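Local coordinates for sporozoite-specific SAG protein (Toxoplasma gondii, PDB 2WNK), which is a SAG2-related surface antigen of the sporozoite stage, built from two SRS domains and probably displayed on the parasite membrane, at residues A[21-26]-A[81-86]; A[14-19]-A[124-129]. All coordinates share one frame; numbering follows the deposited sequence.

Leaving the N terminus, the chain first lays down strand 12-17 and turns at once into strand 22-28, so the leading segments of both contacts are neighbours in sequence. Contact 1 closes the inner loop, when strand 80-86 comes back antiparallel to 22-28. Contact 2 closes the outer one, when strand 121-127 runs parallel to 12-17 after a further pass through strand 94-101; contact 1 is therefore nested within it. The two pairings belong to different sheets of the first SRS domain, and these sheets face each other: Val24 lies on Phe15 and Val17, and Leu84 meets Ile125, tying the layers into one apolar interior.

Contact 1. Residues A[21-26]-A[81-86]; sequences GHVVRF and DFTLTV
Val24 and Leu84 form the central hydrogen-bonded pair of two antiparallel strands, each peptide N giving its hydrogen to the other's carbonyl: Val24 N to Leu84 O and Leu84 N to Val24 O are both 2.9 Å. Phe26 and Phe82 repeat this exchange, Phe82 N to Phe26 O at 2.9 Å and Phe26 N to Phe82 O at 3.1 Å. Phe82 O is also approached by CA of Arg25 and takes a weak bond from a water, which in turn accepts from Arg25 NH1 at 3.1 Å, at the edge of the guanidinium and in its plane. The peptide groups of Asp81, Thr83 and Thr85 turn the other way and bond to the backbone of strand 66-72. At the far end Gly21 N bonds to Val86 O, and Val86 N makes a long bond to His22 O.

Arg25 and Thr83 stand side by side on the outer face, with Thr83 CG2 over one face of the guanidinium, 3.7 Å from Arg25 NH1. On the inner face, chi1 of 65° sets the Phe26 ring between its own backbone N and carbonyl carbon and swings it under the partner strand. There Phe82 CB sits over the Phe26 ring, 3.5 Å from Phe26 CZ; the two rings are nearly parallel (23°) but slid apart, with little overlap. Asp81 OD1 bonds to Asn27 ND2 just past the segment. Arg25, Thr83 and Thr85, with Val23, outward; Val24, Phe26, Phe82 and Leu84 inward: this alternation is characteristic of one layer of a beta sandwich, here in an SRS domain.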
# COMPACT_ATOMS: atom_id res chain seq x y z
N GLY A 21 -1.39 5.62 -2.67
CA GLY A 21 -2.60 5.79 -3.46
C GLY A 21 -3.81 5.01 -2.97
O GLY A 21 -4.85 5.03 -3.64
N HIS A 22 -3.69 4.31 -1.85
CA HIS A 22 -4.82 3.57 -1.29
C HIS A 22 -5.70 4.51 -0.47
O HIS A 22 -5.24 5.57 -0.04
CB HIS A 22 -4.36 2.36 -0.47
CG HIS A 22 -4.15 1.13 -1.29
ND1 HIS A 22 -4.04 -0.14 -0.74
CD2 HIS A 22 -4.08 0.96 -2.63
CE1 HIS A 22 -3.87 -1.02 -1.71
NE2 HIS A 22 -3.89 -0.38 -2.87
N VAL A 23 -6.96 4.14 -0.30
CA VAL A 23 -7.91 4.98 0.41
C VAL A 23 -8.55 4.22 1.56
O VAL A 23 -8.78 3.00 1.49
CB VAL A 23 -9.01 5.59 -0.54
CG1 VAL A 23 -8.48 5.77 -1.97
CG2 VAL A 23 -10.29 4.80 -0.50
N VAL A 24 -8.80 4.95 2.64
CA VAL A 24 -9.55 4.46 3.76
C VAL A 24 -10.88 5.17 3.81
O VAL A 24 -10.93 6.38 3.76
CB VAL A 24 -8.79 4.68 5.10
CG1 VAL A 24 -9.63 4.17 6.26
CG2 VAL A 24 -7.44 3.99 5.04
N ARG A 25 -11.94 4.40 3.90
CA ARG A 25 -13.28 4.98 4.04
C ARG A 25 -13.82 4.56 5.38
O ARG A 25 -13.77 3.38 5.75
CB ARG A 25 -14.21 4.51 2.91
CG ARG A 25 -13.84 5.04 1.56
CD ARG A 25 -14.75 4.48 0.45
NE ARG A 25 -14.19 4.76 -0.87
CZ ARG A 25 -14.21 5.96 -1.44
NH1 ARG A 25 -14.78 6.97 -0.79
NH2 ARG A 25 -13.65 6.14 -2.62
N PHE A 26 -14.30 5.53 6.14
CA PHE A 26 -14.96 5.22 7.39
C PHE A 26 -16.13 6.15 7.63
O PHE A 26 -16.26 7.18 6.98
CB PHE A 26 -13.98 5.25 8.56
CG PHE A 26 -13.40 6.61 8.84
CD1 PHE A 26 -14.01 7.46 9.76
CD2 PHE A 26 -12.20 7.00 8.26
CE1 PHE A 26 -13.46 8.70 10.08
CE2 PHE A 26 -11.64 8.26 8.56
CZ PHE A 26 -12.28 9.11 9.48
N ASP A 81 -19.54 10.55 6.18
CA ASP A 81 -18.61 9.62 5.55
C ASP A 81 -17.30 10.32 5.24
O ASP A 81 -17.29 11.42 4.68
CB ASP A 81 -19.22 9.10 4.24
CG ASP A 81 -20.35 8.09 4.45
OD1 ASP A 81 -20.50 7.50 5.54
OD2 ASP A 81 -21.11 7.84 3.49
N PHE A 82 -16.19 9.68 5.61
CA PHE A 82 -14.87 10.25 5.45
C PHE A 82 -14.01 9.40 4.55
O PHE A 82 -14.09 8.17 4.61
CB PHE A 82 -14.19 10.40 6.82
CG PHE A 82 -14.91 11.34 7.70
CD1 PHE A 82 -15.91 10.88 8.56
CD2 PHE A 82 -14.71 12.70 7.57
CE1 PHE A 82 -16.65 11.79 9.32
CE2 PHE A 82 -15.44 13.59 8.33
CZ PHE A 82 -16.40 13.14 9.20
N THR A 83 -13.13 10.05 3.79
CA THR A 83 -12.21 9.37 2.87
C THR A 83 -10.81 9.90 3.09
O THR A 83 -10.55 11.07 2.86
CB THR A 83 -12.64 9.60 1.39
OG1 THR A 83 -13.99 9.19 1.25
CG2 THR A 83 -11.79 8.78 0.43
N LEU A 84 -9.89 9.04 3.53
CA LEU A 84 -8.52 9.45 3.72
C LEU A 84 -7.75 8.83 2.58
O LEU A 84 -7.73 7.60 2.43
CB LEU A 84 -7.95 8.93 5.05
CG LEU A 84 -6.46 9.29 5.18
CD1 LEU A 84 -6.34 10.77 5.59
CD2 LEU A 84 -5.70 8.34 6.17
N THR A 85 -7.13 9.69 1.77
CA THR A 85 -6.29 9.24 0.68
C THR A 85 -4.85 9.48 1.03
O THR A 85 -4.49 10.57 1.46
CB THR A 85 -6.60 10.04 -0.58
OG1 THR A 85 -7.95 9.76 -0.97
CG2 THR A 85 -5.67 9.62 -1.73
N VAL A 86 -4.01 8.46 0.87
CA VAL A 86 -2.58 8.59 1.14
C VAL A 86 -1.80 8.41 -0.17
O VAL A 86 -1.56 7.29 -0.62
CB VAL A 86 -2.10 7.57 2.18
CG1 VAL A 86 -0.63 7.81 2.48
CG2 VAL A 86 -2.94 7.70 3.46
O HOH W 1 -16.07 7.35 2.00

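Contact 2. Residues A[14-19]-A[124-129]; sequences SFTVEK and HILVKA
Chi1 of -62° places Lys128 CG beside its backbone N, and bends at chi2 and chi4 fold the chain back along the neighbouring segment, where it runs beside Glu18, itself bent at chi2 (-106°). The result is a salt bridge, Lys128 NZ to Glu18 OE2 at 3.0 Å, with the ammonium above the carboxylate plane, 40° out of it. On its way the lysine passes CE across Thr16 CG2 at 3.7 Å and lays CG against Val17 O; its aliphatic part lies against the end of strand 12-17.

Upstream the strands run parallel, and the bonds alternate between them. Phe15 N donates to His124 O (2.9 Å), Phe15 O receives Leu126 N (2.8 Å), Val17 N donates to Leu126 O (2.7 Å), and Val17 O receives Lys128 N (3.0 Å). Val17 thus has both its peptide N and O satisfied by this partner, as has Phe15. Between the layers, the Val17 and Ile125 side chains cross, with their CG2 atoms 3.9 Å apart, while Phe15 CD2 is 4.3 Å from Ile125 CG1. On the other face, Thr16 and Leu126 lie alongside each other, and the His124 ring stacks with Phe97 while its NE2 bonds to Ser95.

Strand 12-17 is outermost in its mixed sheet; strand 121-127 is flanked on its far side by antiparallel 94-101, and Phe15, Val17 and Ile125 pack inward on strands 22-28 and 80-86 of the facing sheet.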
# COMPACT_ATOMS: atom_id res chain seq x y z
N SER A 14 -10.21 0.02 13.34
CA SER A 14 -8.87 0.23 12.85
C SER A 14 -8.74 -0.11 11.38
O SER A 14 -9.42 -1.02 10.86
CB SER A 14 -7.83 -0.53 13.66
OG SER A 14 -8.18 -1.90 13.73
N PHE A 15 -7.89 0.66 10.71
CA PHE A 15 -7.57 0.39 9.32
C PHE A 15 -6.08 0.48 9.13
O PHE A 15 -5.38 1.08 9.94
CB PHE A 15 -8.22 1.42 8.41
CG PHE A 15 -9.68 1.55 8.57
CD1 PHE A 15 -10.57 0.86 7.75
CD2 PHE A 15 -10.19 2.42 9.53
CE1 PHE A 15 -11.93 1.03 7.89
CE2 PHE A 15 -11.57 2.58 9.68
CZ PHE A 15 -12.43 1.88 8.87
N THR A 16 -5.60 -0.11 8.04
CA THR A 16 -4.19 -0.02 7.71
C THR A 16 -4.05 0.42 6.25
O THR A 16 -4.75 -0.10 5.36
CB THR A 16 -3.50 -1.37 7.90
OG1 THR A 16 -3.69 -1.83 9.25
CG2 THR A 16 -2.01 -1.26 7.62
N VAL A 17 -3.15 1.36 6.00
CA VAL A 17 -2.85 1.79 4.64
C VAL A 17 -1.53 1.12 4.24
O VAL A 17 -0.49 1.36 4.84
CB VAL A 17 -2.74 3.32 4.52
CG1 VAL A 17 -2.29 3.72 3.10
CG2 VAL A 17 -4.10 4.00 4.84
N GLU A 18 -1.58 0.31 3.19
CA GLU A 18 -0.45 -0.54 2.81
C GLU A 18 0.30 -0.05 1.57
O GLU A 18 1.47 -0.40 1.35
CB GLU A 18 -0.97 -1.96 2.56
CG GLU A 18 -1.90 -2.46 3.64
CD GLU A 18 -1.25 -3.49 4.53
OE1 GLU A 18 -1.99 -4.34 5.09
OE2 GLU A 18 -0.00 -3.47 4.64
N LYS A 19 -0.37 0.76 0.76
CA LYS A 19 0.15 1.13 -0.55
C LYS A 19 -0.08 2.59 -0.85
O LYS A 19 -1.11 3.14 -0.47
CB LYS A 19 -0.60 0.36 -1.60
CG LYS A 19 0.01 -0.86 -2.04
CD LYS A 19 -0.52 -1.05 -3.41
CE LYS A 19 -0.11 -2.33 -4.00
NZ LYS A 19 -0.52 -2.36 -5.41
N HIS A 124 -8.58 4.44 14.25
CA HIS A 124 -7.13 4.39 14.24
C HIS A 124 -6.71 3.96 12.83
O HIS A 124 -7.13 2.89 12.37
CB HIS A 124 -6.64 3.36 15.23
CG HIS A 124 -5.17 3.11 15.14
ND1 HIS A 124 -4.63 1.85 15.22
CD2 HIS A 124 -4.13 3.95 14.92
CE1 HIS A 124 -3.32 1.92 15.08
NE2 HIS A 124 -2.99 3.19 14.90
N ILE A 125 -5.91 4.79 12.17
CA ILE A 125 -5.41 4.43 10.84
C ILE A 125 -3.90 4.26 10.95
O ILE A 125 -3.19 5.22 11.29
CB ILE A 125 -5.76 5.46 9.77
CG1 ILE A 125 -7.30 5.64 9.68
CG2 ILE A 125 -5.15 5.01 8.44
CD1 ILE A 125 -7.76 6.87 8.86
N LEU A 126 -3.45 3.03 10.71
CA LEU A 126 -2.03 2.70 10.67
C LEU A 126 -1.51 2.83 9.24
O LEU A 126 -2.03 2.20 8.33
CB LEU A 126 -1.80 1.27 11.16
CG LEU A 126 -0.31 0.90 11.18
CD1 LEU A 126 0.45 1.78 12.14
CD2 LEU A 126 -0.04 -0.58 11.45
N VAL A 127 -0.51 3.68 9.03
CA VAL A 127 0.02 3.89 7.69
C VAL A 127 1.42 3.26 7.62
O VAL A 127 2.32 3.60 8.40
CB VAL A 127 0.06 5.38 7.35
CG1 VAL A 127 0.58 5.57 5.94
CG2 VAL A 127 -1.34 6.01 7.49
N LYS A 128 1.59 2.30 6.72
CA LYS A 128 2.87 1.56 6.64
C LYS A 128 3.94 2.41 5.96
O LYS A 128 3.61 3.36 5.24
CB LYS A 128 2.67 0.27 5.85
CG LYS A 128 1.68 -0.71 6.47
CD LYS A 128 2.40 -1.62 7.45
CE LYS A 128 1.46 -2.55 8.21
NZ LYS A 128 1.14 -3.76 7.40
N ALA A 129 5.21 2.07 6.20
CA ALA A 129 6.31 2.84 5.62
C ALA A 129 6.42 2.50 4.13
O ALA A 129 6.07 1.41 3.72
CB ALA A 129 7.63 2.55 6.34